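Local coordinates for glycoside hydrolase (PDB 6ORH), which probably acts as an alpha-L-fucosidase of glycoside hydrolase family 29, releasing fucose from host-derived carbohydrate antigens, at residues R210-G213 against Y218-D221; G20-A25 against H284-G289; P222-V227 against R390-H395; E276-I281 against Y313-Y318. The protein carries 2 engineered substitutions. One frame throughout, in Å; residues are numbered along the deposited sequence. Where two conformers were deposited one is given.

Contact 1: R210-G213 against Y218-D221; sequences RWIG and YAGD. With GAL (beta-D-galactopyranose), chain C.
The carbonyl oxygen Y218 O accepts a hydrogen bond from N214 ND2, and I212 CG1 packs against the same oxygen at 3.5 Å. The loop follows strand 209-211 of the TIM-barrel domain and folds the chain back on the strand's end. I212 supplies the apolar part of the closure. With CG1 anti to the backbone N (chi1 -164°), its ethyl arm extends across to A219, where CD1 meets CB at 3.9 Å and CG1 lies beside CA. The A219 backbone is fixed from elsewhere, its N bonded to H284 and its O accepting from R288 NH1. R210, two residues before I212 on strand 209-211, bonds through NE to L241 O, through NH1 to S252 OG and through NH2 to W224 O, so each of its three guanidinium nitrogens has an acceptor. W211 belongs to the glycan pocket. Its indole is a flat platform for the galactose, whose C5 sits 3.5 Å above the plane, over the ring centre, in the manner of many carbohydrate sites. Galactose O6 comes to 3.2 Å from W211 NE1, which has a weak hydrogen bond to D257 OD1, while D257 OD2 binds the sugar itself. The opposite face of the indole is backed near its rim by G213 N, 3.4 Å above the plane.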
loop_
_atom_site.group_PDB
_atom_site.type_symbol
_atom_site.label_atom_id
_atom_site.label_comp_id
_atom_site.label_asym_id
_atom_site.label_seq_id
_atom_site.Cartn_x
_atom_site.Cartn_y
_atom_site.Cartn_z
ATOM N N ARG A 210 12.592 -14.470 -7.750
ATOM C CA ARG A 210 12.712 -13.252 -8.543
ATOM C C ARG A 210 12.916 -12.065 -7.600
ATOM O O ARG A 210 12.646 -12.139 -6.396
ATOM C CB ARG A 210 11.425 -13.015 -9.364
ATOM C CG ARG A 210 10.202 -12.615 -8.526
ATOM C CD ARG A 210 9.041 -12.321 -9.475
ATOM N NE ARG A 210 7.899 -11.789 -8.713
ATOM C CZ ARG A 210 7.033 -12.549 -8.058
ATOM N NH1 ARG A 210 7.164 -13.873 -8.075
ATOM N NH2 ARG A 210 6.047 -11.954 -7.370
ATOM N N TRP A 211 13.367 -10.951 -8.180
ATOM C CA TRP A 211 13.386 -9.707 -7.446
ATOM C C TRP A 211 11.964 -9.174 -7.274
ATOM O O TRP A 211 11.161 -9.327 -8.188
ATOM C CB TRP A 211 14.252 -8.747 -8.258
ATOM C CG TRP A 211 14.502 -7.491 -7.486
ATOM C CD1 TRP A 211 14.692 -7.346 -6.142
ATOM C CD2 TRP A 211 14.571 -6.180 -8.057
ATOM N NE1 TRP A 211 14.875 -6.024 -5.829
ATOM C CE2 TRP A 211 14.810 -5.288 -6.984
ATOM C CE3 TRP A 211 14.470 -5.681 -9.357
ATOM C CZ2 TRP A 211 14.968 -3.911 -7.183
ATOM C CZ3 TRP A 211 14.632 -4.317 -9.555
ATOM C CH2 TRP A 211 14.853 -3.454 -8.481
ATOM N N ILE A 212 11.660 -8.567 -6.109
ATOM C CA ILE A 212 10.344 -7.973 -5.873
ATOM C C ILE A 212 10.181 -6.647 -6.629
ATOM O O ILE A 212 9.062 -6.128 -6.722
ATOM C CB ILE A 212 10.059 -7.796 -4.370
ATOM C CG1 ILE A 212 8.571 -7.562 -4.067
ATOM C CG2 ILE A 212 10.904 -6.663 -3.786
ATOM C CD1 ILE A 212 7.677 -8.785 -4.353
ATOM N N GLY A 213 11.272 -6.084 -7.164
ATOM C CA GLY A 213 11.210 -4.910 -8.033
ATOM C C GLY A 213 11.545 -3.601 -7.317
ATOM O O GLY A 213 11.506 -2.520 -7.930
ATOM N N TYR A 218 9.289 -3.835 0.013
ATOM C CA TYR A 218 7.859 -3.701 -0.204
ATOM C C TYR A 218 7.358 -4.690 -1.257
ATOM O O TYR A 218 7.667 -4.560 -2.439
ATOM C CB TYR A 218 7.532 -2.280 -0.679
ATOM C CG TYR A 218 6.056 -2.044 -0.913
ATOM C CD1 TYR A 218 5.218 -1.733 0.144
ATOM C CD2 TYR A 218 5.493 -2.143 -2.187
ATOM C CE1 TYR A 218 3.864 -1.501 -0.045
ATOM C CE2 TYR A 218 4.136 -1.921 -2.390
ATOM C CZ TYR A 218 3.322 -1.613 -1.314
ATOM O OH TYR A 218 1.979 -1.376 -1.435
ATOM N N ALA A 219 6.548 -5.653 -0.820
ATOM C CA ALA A 219 5.812 -6.505 -1.750
ATOM C C ALA A 219 4.453 -5.867 -2.025
ATOM O O ALA A 219 3.846 -5.235 -1.156
ATOM C CB ALA A 219 5.596 -7.862 -1.128
ATOM N N GLY A 220 3.955 -6.101 -3.242
ATOM C CA GLY A 220 2.651 -5.544 -3.596
ATOM C C GLY A 220 1.475 -6.308 -2.974
ATOM O O GLY A 220 1.608 -7.405 -2.417
ATOM N N ASP A 221 0.303 -5.661 -3.077
ATOM C CA ASP A 221 -0.965 -6.339 -2.859
ATOM C C ASP A 221 -1.783 -6.044 -4.108
ATOM O O ASP A 221 -2.128 -4.885 -4.339
ATOM C CB ASP A 221 -1.632 -5.895 -1.557
ATOM C CG ASP A 221 -2.793 -6.791 -1.130
ATOM O OD1 ASP A 221 -2.747 -7.988 -1.438
ATOM O OD2 ASP A 221 -3.704 -6.282 -0.462
HETATM C C1 GAL C . 18.768 -4.367 -9.160
HETATM C C2 GAL C . 18.790 -5.234 -10.438
HETATM C C3 GAL C . 17.983 -6.526 -10.243
HETATM C C4 GAL C . 18.281 -7.200 -8.899
HETATM C C5 GAL C . 18.130 -6.142 -7.797
HETATM C C6 GAL C . 18.379 -6.671 -6.405
HETATM O O2 GAL C . 18.201 -4.493 -11.519
HETATM O O3 GAL C . 18.217 -7.432 -11.358
HETATM O O4 GAL C . 19.630 -7.746 -8.865
HETATM O O5 GAL C . 19.152 -5.141 -8.025
HETATM O O6 GAL C . 17.988 -5.657 -5.439
#

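Contact 2: G20-A25 against H284-G289; sequences GDELAA and HSVGRG. With EDO (1,2-ethanediol), chain L.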
loop_
_atom_site.group_PDB
_atom_site.type_symbol
_atom_site.label_atom_id
_atom_site.label_comp_id
_atom_site.label_asym_id
_atom_site.label_seq_id
_atom_site.Cartn_x
_atom_site.Cartn_y
_atom_site.Cartn_z
ATOM N N GLY A 20 8.466 -20.675 4.790
ATOM C CA GLY A 20 8.299 -21.026 6.198
ATOM C C GLY A 20 9.322 -20.334 7.108
ATOM O O GLY A 20 9.016 -19.927 8.244
ATOM N N ASP A 21 10.543 -20.184 6.613
ATOM C CA ASP A 21 11.642 -19.603 7.382
ATOM C C ASP A 21 11.511 -18.085 7.540
ATOM O O ASP A 21 11.957 -17.552 8.552
ATOM C CB ASP A 21 12.992 -19.965 6.753
ATOM C CG ASP A 21 13.438 -21.392 7.071
ATOM O OD1 ASP A 21 12.809 -22.037 7.952
ATOM O OD2 ASP A 21 14.362 -21.854 6.418
ATOM N N GLU A 22 11.011 -17.384 6.501
ATOM C CA GLU A 22 10.612 -15.979 6.572
ATOM C C GLU A 22 11.762 -14.969 6.523
ATOM O O GLU A 22 11.613 -13.914 5.886
ATOM C CB GLU A 22 9.730 -15.667 7.794
ATOM C CG GLU A 22 8.469 -16.511 7.857
ATOM C CD GLU A 22 7.568 -16.163 9.045
ATOM O OE1 GLU A 22 8.106 -15.700 10.070
ATOM O OE2 GLU A 22 6.380 -16.455 8.962
ATOM N N LEU A 23 12.867 -15.200 7.259
ATOM C CA LEU A 23 13.848 -14.145 7.450
ATOM C C LEU A 23 15.219 -14.649 7.028
ATOM O O LEU A 23 15.661 -15.692 7.496
ATOM C CB LEU A 23 13.904 -13.811 8.948
ATOM C CG LEU A 23 12.667 -13.120 9.497
ATOM C CD1 LEU A 23 12.778 -13.039 11.029
ATOM C CD2 LEU A 23 12.498 -11.736 8.861
ATOM N N ALA A 24 15.859 -13.864 6.164
ATOM C CA ALA A 24 17.197 -14.149 5.663
ATOM C C ALA A 24 18.017 -12.882 5.791
ATOM O O ALA A 24 17.484 -11.779 5.803
ATOM C CB ALA A 24 17.149 -14.620 4.224
ATOM N N ALA A 25 19.314 -13.068 6.025
ATOM C CA ALA A 25 20.204 -11.934 6.136
ATOM C C ALA A 25 21.120 -11.873 4.920
ATOM O O ALA A 25 21.520 -12.915 4.419
ATOM C CB ALA A 25 21.040 -12.077 7.400
ATOM N N HIS A 284 5.035 -5.475 5.283
ATOM C CA HIS A 284 4.866 -5.382 3.829
ATOM C C HIS A 284 5.693 -6.422 3.073
ATOM O O HIS A 284 5.664 -6.421 1.830
ATOM C CB HIS A 284 5.172 -3.964 3.335
ATOM C CG HIS A 284 4.141 -2.977 3.784
ATOM N ND1 HIS A 284 4.273 -2.253 4.954
ATOM C CD2 HIS A 284 2.979 -2.577 3.231
ATOM C CE1 HIS A 284 3.234 -1.461 5.117
ATOM N NE2 HIS A 284 2.422 -1.641 4.073
ATOM N N SER A 285 6.361 -7.341 3.805
ATOM C CA SER A 285 7.181 -8.356 3.164
ATOM C C SER A 285 6.702 -9.710 3.681
ATOM O O SER A 285 5.823 -10.351 3.111
ATOM C CB SER A 285 8.699 -8.083 3.362
ATOM O OG SER A 285 9.003 -7.974 4.754
ATOM N N VAL A 286 7.145 -10.078 4.881
ATOM C CA VAL A 286 6.697 -11.305 5.519
ATOM C C VAL A 286 5.176 -11.261 5.685
ATOM O O VAL A 286 4.510 -12.281 5.492
ATOM C CB VAL A 286 7.433 -11.489 6.869
ATOM C CG1 VAL A 286 6.799 -12.617 7.673
ATOM C CG2 VAL A 286 8.920 -11.803 6.599
ATOM N N GLY A 287 4.648 -10.089 6.058
ATOM C CA GLY A 287 3.207 -9.924 6.237
ATOM C C GLY A 287 2.418 -9.919 4.921
ATOM O O GLY A 287 1.193 -9.901 4.975
ATOM N N ARG A 288 3.098 -10.008 3.780
ATOM C CA ARG A 288 2.400 -10.156 2.497
ATOM C C ARG A 288 2.773 -11.479 1.836
ATOM O O ARG A 288 2.456 -11.717 0.654
ATOM C CB ARG A 288 2.631 -8.946 1.593
ATOM C CG ARG A 288 1.839 -7.737 2.084
ATOM C CD ARG A 288 2.080 -6.523 1.215
ATOM N NE ARG A 288 1.153 -5.489 1.657
ATOM C CZ ARG A 288 0.879 -4.378 0.992
ATOM N NH1 ARG A 288 1.481 -4.081 -0.160
ATOM N NH2 ARG A 288 -0.058 -3.572 1.470
ATOM N N GLY A 289 3.405 -12.369 2.598
ATOM C CA GLY A 289 3.591 -13.731 2.112
ATOM C C GLY A 289 4.929 -13.936 1.390
ATOM O O GLY A 289 5.078 -14.920 0.668
HETATM C C1 EDO L . 6.953 -15.853 3.682
HETATM O O1 EDO L . 8.282 -16.018 4.043
HETATM C C2 EDO L . 6.400 -15.172 4.855
HETATM O O2 EDO L . 5.125 -14.811 4.694
#
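V286 points its isopropyl group at E22 and uses both methyls. Its chi1 of 169° sets CG1 anti to the backbone N and CG2 anti to the carbonyl carbon, which spreads the pair over different parts of E22: CG2 rests on the carbonyl oxygen E22 O at 3.5 Å, and CG1 lies 3.9 Å from the carboxylate carbon E22 CD. The glutamate has CG beside its own N (chi1 -57°) and is extended beyond it, crossing the valine at about a right angle; its far end carries OE2 to a salt bridge with K416. E22 has positive phi, where the chain leaves helix 13-21 and turns into strand 23-27. That strand pairs in parallel with strand 292-295, joining the first and last strands of the TIM barrel, and V286 lies in the loop leading to the latter, also touching L292. L23 adds a looser apolar contact, its CD2 being 4.2 Å from V286 CG2. A 1,2-ethanediol, probably from the crystallisation liquor, fits beside E22 CG and V286 CG1; its O2 donates to V286 O at 2.7 Å, and the molecule also bonds to L19 O.

Contact 3: P222-V227 against R390-H395; sequences PLWQKV and RIAAFH
W224 drives the rim of its six-membered ring against the start of strand 391-400. CH2 does most of the touching: it lies 3.5 Å from I391 O, which approaches obliquely, and 3.7 Å from R390 O, which sits at the ring edge and in its plane. Next to it, CZ2 meets the methyl A392 CB at 3.7 Å, also at the edge. A chi1 of -61° puts CG anti to the carbonyl carbon and lets the indole reach across although its CB does not head that way. The contact joins the TIM-barrel domain to the C-terminal F5/8 type C domain, a galactose-binding-like beta-sandwich. One shell out, Q389, the neighbour of R390 in the chain, grips 222-227: its side chain packs on W224, its NE2 donates to L223 O and its OE1 accepts from Q225 N, bracketing the tryptophan on the chain. E383 OE2 in turn accepts from the backbone N of both R390 and I391, which holds the R390-I391 peptide, whose O meets the ring edge. The R390 side chain leaves in the other direction, NH1 bonding to L439 O and NH2 to L387 O and K5 O. A392 and A393 together form a classic beta bulge facing E435, and A393 packs on N239 of the second subunit.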
loop_
_atom_site.group_PDB
_atom_site.type_symbol
_atom_site.label_atom_id
_atom_site.label_comp_id
_atom_site.label_asym_id
_atom_site.label_seq_id
_atom_site.Cartn_x
_atom_site.Cartn_y
_atom_site.Cartn_z
ATOM N N PRO A 222 -2.070 -7.033 -4.969
ATOM C CA PRO A 222 -1.826 -8.452 -4.711
ATOM C C PRO A 222 -0.348 -8.828 -4.814
ATOM O O PRO A 222 0.422 -8.127 -5.467
ATOM C CB PRO A 222 -2.545 -9.160 -5.879
ATOM C CG PRO A 222 -2.579 -8.113 -6.994
ATOM C CD PRO A 222 -2.754 -6.817 -6.260
ATOM N N LEU A 223 0.022 -9.929 -4.137
ATOM C CA LEU A 223 1.281 -10.608 -4.439
ATOM C C LEU A 223 0.976 -12.045 -4.835
ATOM O O LEU A 223 0.736 -12.900 -3.968
ATOM C CB LEU A 223 2.290 -10.557 -3.275
ATOM C CG LEU A 223 3.577 -11.371 -3.550
ATOM C CD1 LEU A 223 4.362 -10.807 -4.740
ATOM C CD2 LEU A 223 4.474 -11.507 -2.306
ATOM N N TRP A 224 0.994 -12.299 -6.152
ATOM C CA TRP A 224 0.983 -13.658 -6.680
ATOM C C TRP A 224 2.420 -14.169 -6.730
ATOM O O TRP A 224 3.298 -13.518 -7.332
ATOM C CB TRP A 224 0.351 -13.655 -8.087
ATOM C CG TRP A 224 -1.069 -13.181 -8.064
ATOM C CD1 TRP A 224 -1.586 -11.946 -8.374
ATOM C CD2 TRP A 224 -2.188 -14.007 -7.693
ATOM N NE1 TRP A 224 -2.960 -11.941 -8.214
ATOM C CE2 TRP A 224 -3.340 -13.202 -7.807
ATOM C CE3 TRP A 224 -2.288 -15.343 -7.250
ATOM C CZ2 TRP A 224 -4.609 -13.684 -7.470
ATOM C CZ3 TRP A 224 -3.553 -15.840 -6.969
ATOM C CH2 TRP A 224 -4.680 -15.015 -7.094
ATOM N N GLN A 225 2.679 -15.291 -6.049
ATOM C CA GLN A 225 4.022 -15.871 -6.050
ATOM C C GLN A 225 4.165 -16.783 -7.267
ATOM O O GLN A 225 4.373 -17.991 -7.141
ATOM C CB GLN A 225 4.271 -16.626 -4.732
ATOM C CG GLN A 225 4.312 -15.699 -3.526
ATOM C CD GLN A 225 5.595 -14.909 -3.407
ATOM O OE1 GLN A 225 6.082 -14.278 -4.349
ATOM N NE2 GLN A 225 6.184 -14.922 -2.211
ATOM N N LYS A 226 4.025 -16.179 -8.447
ATOM C CA LYS A 226 4.069 -16.912 -9.717
ATOM C C LYS A 226 4.234 -15.872 -10.826
ATOM O O LYS A 226 3.731 -14.747 -10.695
ATOM C CB LYS A 226 2.802 -17.779 -9.934
ATOM C CG LYS A 226 1.453 -17.078 -9.809
ATOM C CD LYS A 226 0.301 -18.050 -10.144
ATOM C CE LYS A 226 -1.073 -17.423 -9.985
ATOM N NZ LYS A 226 -2.163 -18.375 -10.385
ATOM N N VAL A 227 4.899 -16.281 -11.919
ATOM C CA VAL A 227 5.138 -15.420 -13.080
ATOM C C VAL A 227 5.242 -16.316 -14.305
ATOM O O VAL A 227 5.358 -17.514 -14.180
ATOM C CB VAL A 227 6.459 -14.635 -12.931
ATOM C CG1 VAL A 227 6.390 -13.533 -11.865
ATOM C CG2 VAL A 227 7.671 -15.536 -12.741
ATOM N N ARG A 390 -4.631 -19.267 -4.493
ATOM C CA ARG A 390 -5.968 -19.160 -5.079
ATOM C C ARG A 390 -6.665 -17.837 -4.792
ATOM O O ARG A 390 -7.282 -17.262 -5.694
ATOM C CB ARG A 390 -6.860 -20.304 -4.548
ATOM C CG ARG A 390 -6.310 -21.697 -4.844
ATOM C CD ARG A 390 -7.010 -22.801 -4.018
ATOM N NE ARG A 390 -6.421 -24.057 -4.415
ATOM C CZ ARG A 390 -7.082 -25.151 -4.815
ATOM N NH1 ARG A 390 -8.411 -25.192 -4.782
ATOM N NH2 ARG A 390 -6.397 -26.206 -5.200
ATOM N N ILE A 391 -6.591 -17.342 -3.542
ATOM C CA ILE A 391 -7.448 -16.235 -3.128
ATOM C C ILE A 391 -6.993 -14.943 -3.793
ATOM O O ILE A 391 -5.800 -14.656 -3.779
ATOM C CB ILE A 391 -7.477 -16.101 -1.594
ATOM C CG1 ILE A 391 -8.229 -17.304 -1.022
ATOM C CG2 ILE A 391 -8.144 -14.792 -1.182
ATOM C CD1 ILE A 391 -8.027 -17.488 0.491
ATOM N N ALA A 392 -7.948 -14.184 -4.328
ATOM C CA ALA A 392 -7.647 -12.938 -5.013
ATOM C C ALA A 392 -8.277 -11.723 -4.337
ATOM O O ALA A 392 -7.922 -10.580 -4.672
ATOM C CB ALA A 392 -8.098 -13.055 -6.464
ATOM N N ALA A 393 -9.249 -11.934 -3.418
ATOM C CA ALA A 393 -9.810 -10.802 -2.686
ATOM C C ALA A 393 -10.498 -11.296 -1.426
ATOM O O ALA A 393 -11.191 -12.314 -1.464
ATOM C CB ALA A 393 -10.823 -10.038 -3.521
ATOM N N PHE A 394 -10.305 -10.552 -0.339
ATOM C CA PHE A 394 -10.991 -10.906 0.906
ATOM C C PHE A 394 -11.165 -9.639 1.742
ATOM O O PHE A 394 -10.475 -8.632 1.538
ATOM C CB PHE A 394 -10.215 -12.006 1.657
ATOM C CG PHE A 394 -8.936 -11.483 2.267
ATOM C CD1 PHE A 394 -7.796 -11.355 1.474
ATOM C CD2 PHE A 394 -8.902 -10.980 3.566
ATOM C CE1 PHE A 394 -6.650 -10.753 1.980
ATOM C CE2 PHE A 394 -7.760 -10.376 4.072
ATOM C CZ PHE A 394 -6.612 -10.302 3.288
ATOM N N HIS A 395 -12.072 -9.678 2.733
ATOM C CA HIS A 395 -12.118 -8.601 3.703
ATOM C C HIS A 395 -12.443 -9.189 5.077
ATOM O O HIS A 395 -12.841 -10.346 5.190
ATOM C CB HIS A 395 -13.063 -7.456 3.274
ATOM C CG HIS A 395 -14.498 -7.841 3.123
ATOM N ND1 HIS A 395 -14.986 -8.387 1.949
ATOM C CD2 HIS A 395 -15.554 -7.740 3.973
ATOM C CE1 HIS A 395 -16.282 -8.630 2.088
ATOM N NE2 HIS A 395 -16.646 -8.239 3.318
#

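Contact 4: E276-I281 against Y313-Y318; sequences EELVEI and YEFATY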
loop_
_atom_site.group_PDB
_atom_site.type_symbol
_atom_site.label_atom_id
_atom_site.label_comp_id
_atom_site.label_asym_id
_atom_site.label_seq_id
_atom_site.Cartn_x
_atom_site.Cartn_y
_atom_site.Cartn_z
ATOM N N GLU A 276 10.601 1.219 14.103
ATOM C CA GLU A 276 9.346 1.546 13.438
ATOM C C GLU A 276 9.458 1.223 11.948
ATOM O O GLU A 276 8.561 0.605 11.365
ATOM C CB GLU A 276 8.985 3.024 13.647
ATOM C CG GLU A 276 7.516 3.329 13.407
ATOM C CD GLU A 276 7.008 4.590 14.091
ATOM O OE1 GLU A 276 7.564 4.936 15.150
ATOM O OE2 GLU A 276 6.065 5.220 13.561
ATOM N N GLU A 277 10.570 1.650 11.347
ATOM C CA GLU A 277 10.793 1.450 9.915
ATOM C C GLU A 277 10.894 -0.050 9.611
ATOM O O GLU A 277 10.303 -0.529 8.628
ATOM C CB GLU A 277 12.017 2.229 9.437
ATOM C CG GLU A 277 11.749 3.721 9.262
ATOM C CD GLU A 277 13.008 4.554 9.063
ATOM O OE1 GLU A 277 12.913 5.657 8.470
ATOM O OE2 GLU A 277 14.097 4.107 9.499
ATOM N N LEU A 278 11.601 -0.807 10.464
ATOM C CA LEU A 278 11.736 -2.230 10.174
ATOM C C LEU A 278 10.401 -2.942 10.308
ATOM O O LEU A 278 10.143 -3.926 9.610
ATOM C CB LEU A 278 12.795 -2.866 11.089
ATOM C CG LEU A 278 14.221 -2.432 10.794
ATOM C CD1 LEU A 278 15.158 -2.971 11.886
ATOM C CD2 LEU A 278 14.668 -2.908 9.412
ATOM N N VAL A 279 9.565 -2.480 11.253
ATOM C CA VAL A 279 8.260 -3.078 11.468
ATOM C C VAL A 279 7.380 -2.855 10.240
ATOM O O VAL A 279 6.683 -3.779 9.828
ATOM C CB VAL A 279 7.611 -2.576 12.787
ATOM C CG1 VAL A 279 6.119 -2.870 12.809
ATOM C CG2 VAL A 279 8.282 -3.233 13.991
ATOM N N GLU A 280 7.432 -1.660 9.631
ATOM C CA GLU A 280 6.671 -1.415 8.408
ATOM C C GLU A 280 7.132 -2.358 7.299
ATOM O O GLU A 280 6.290 -2.980 6.632
ATOM C CB GLU A 280 6.717 0.045 7.950
ATOM C CG GLU A 280 5.998 0.961 8.947
ATOM C CD GLU A 280 4.580 0.539 9.255
ATOM O OE1 GLU A 280 4.296 0.214 10.418
ATOM O OE2 GLU A 280 3.752 0.509 8.308
ATOM N N ILE A 281 8.465 -2.470 7.135
ATOM C CA ILE A 281 9.022 -3.401 6.159
ATOM C C ILE A 281 8.493 -4.814 6.425
ATOM O O ILE A 281 8.107 -5.531 5.493
ATOM C CB ILE A 281 10.564 -3.299 6.169
ATOM C CG1 ILE A 281 11.000 -1.974 5.527
ATOM C CG2 ILE A 281 11.183 -4.512 5.468
ATOM C CD1 ILE A 281 12.437 -1.557 5.806
ATOM N N TYR A 313 18.269 -7.058 17.767
ATOM C CA TYR A 313 17.664 -7.645 18.949
ATOM C C TYR A 313 16.306 -6.984 19.226
ATOM O O TYR A 313 15.366 -7.681 19.574
ATOM C CB TYR A 313 18.603 -7.535 20.162
ATOM C CG TYR A 313 19.716 -8.560 20.150
ATOM C CD1 TYR A 313 19.501 -9.863 20.576
ATOM C CD2 TYR A 313 20.966 -8.222 19.649
ATOM C CE1 TYR A 313 20.517 -10.808 20.539
ATOM C CE2 TYR A 313 21.992 -9.158 19.596
ATOM C CZ TYR A 313 21.756 -10.448 20.026
ATOM O OH TYR A 313 22.764 -11.374 19.941
ATOM N N GLU A 314 16.219 -5.680 18.987
ATOM C CA GLU A 314 14.968 -4.960 19.244
ATOM C C GLU A 314 13.898 -5.487 18.285
ATOM O O GLU A 314 12.751 -5.666 18.671
ATOM C CB GLU A 314 15.131 -3.465 18.983
ATOM C CG GLU A 314 15.896 -2.765 20.101
ATOM C CD GLU A 314 16.212 -1.302 19.863
ATOM O OE1 GLU A 314 15.820 -0.768 18.808
ATOM O OE2 GLU A 314 16.874 -0.690 20.738
ATOM N N PHE A 315 14.308 -5.785 17.048
ATOM C CA PHE A 315 13.360 -6.260 16.041
ATOM C C PHE A 315 12.886 -7.667 16.406
ATOM O O PHE A 315 11.704 -8.004 16.297
ATOM C CB PHE A 315 14.025 -6.131 14.662
ATOM C CG PHE A 315 13.255 -6.552 13.426
ATOM C CD1 PHE A 315 11.882 -6.389 13.337
ATOM C CD2 PHE A 315 13.953 -6.974 12.301
ATOM C CE1 PHE A 315 11.194 -6.758 12.183
ATOM C CE2 PHE A 315 13.274 -7.300 11.126
ATOM C CZ PHE A 315 11.895 -7.202 11.071
ATOM N N ALA A 316 13.828 -8.517 16.860
ATOM C CA ALA A 316 13.483 -9.859 17.278
ATOM C C ALA A 316 12.511 -9.820 18.459
ATOM O O ALA A 316 11.565 -10.602 18.505
ATOM C CB ALA A 316 14.741 -10.662 17.589
ATOM N N THR A 317 12.763 -8.914 19.415
ATOM C CA THR A 317 11.889 -8.813 20.577
ATOM C C THR A 317 10.474 -8.444 20.122
ATOM O O THR A 317 9.500 -9.071 20.556
ATOM C CB THR A 317 12.467 -7.802 21.581
ATOM O OG1 THR A 317 13.667 -8.392 22.093
ATOM C CG2 THR A 317 11.526 -7.514 22.734
ATOM N N TYR A 318 10.392 -7.457 19.219
ATOM C CA TYR A 318 9.113 -7.006 18.669
ATOM C C TYR A 318 8.328 -8.209 18.135
ATOM O O TYR A 318 7.147 -8.371 18.428
ATOM C CB TYR A 318 9.315 -5.949 17.582
ATOM C CG TYR A 318 8.015 -5.515 16.951
ATOM C CD1 TYR A 318 7.464 -6.230 15.904
ATOM C CD2 TYR A 318 7.323 -4.424 17.454
ATOM C CE1 TYR A 318 6.240 -5.866 15.366
ATOM C CE2 TYR A 318 6.113 -4.032 16.910
ATOM C CZ TYR A 318 5.574 -4.757 15.863
ATOM O OH TYR A 318 4.359 -4.408 15.338
#
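F315 is the first residue of 313-318 to meet the other helix, and it does so with the face of its ring. L278 CB stands over the centre of that face, 4.2 Å from the centroid and 4° off the ring normal, in a CH-pi contact. From the same leucine, CD1 reaches F315 CD2 at 4.2 Å, and the carbonyl oxygen L278 O is 4.0 Å from F315 CE1. With CG anti to the backbone N (chi1 -180°), the phenyl group extends toward helix 275-284, where it also touches L275 and L292 and takes part in a cation-pi contact with R319. Helices 275-284 and 306-322 are neighbours in the outer layer of the TIM barrel; strand 292-295 lies between them in sequence and under both, L278 packing on its L294. One turn further, Y318 repeats the pattern more tightly. V279 CG2 sits 3.4 Å from the centroid of the tyrosine ring, 4° off its normal, so the methyl presses almost straight down on the ring. The other methyl, CG1, is displaced toward the phenol end and lies 3.4 Å from Y318 OH; the two side chains cross at about a right angle. Y318 also touches F283 and the chain's last residues, T450 and P451. On the first helix, E280 OE1 forms a salt bridge with R420 NH1 of the C-terminal domain.

How the contacts relate
From the N terminus, contact 2 opens first, at 20-25, and closes only at 284-289, joining the first barrel strand to the approach to the last. Contact 1 is nested inside that loop and closes a short one after strand 209-211. Contact 3 opens at once afterwards, at 222-227, and closes at 390-395, so it crosses contact 2 and ties the barrel to the C-terminal sandwich. Contact 4 opens at 276-281, just ahead of the second half of contact 2, and closes at 313-318; it crosses contact 2 and is nested within contact 3. Contacts 1, 2 and 3 touch one another, whereas contact 4 adjoins contact 2 along helix 275-284, on the barrel's helical layer.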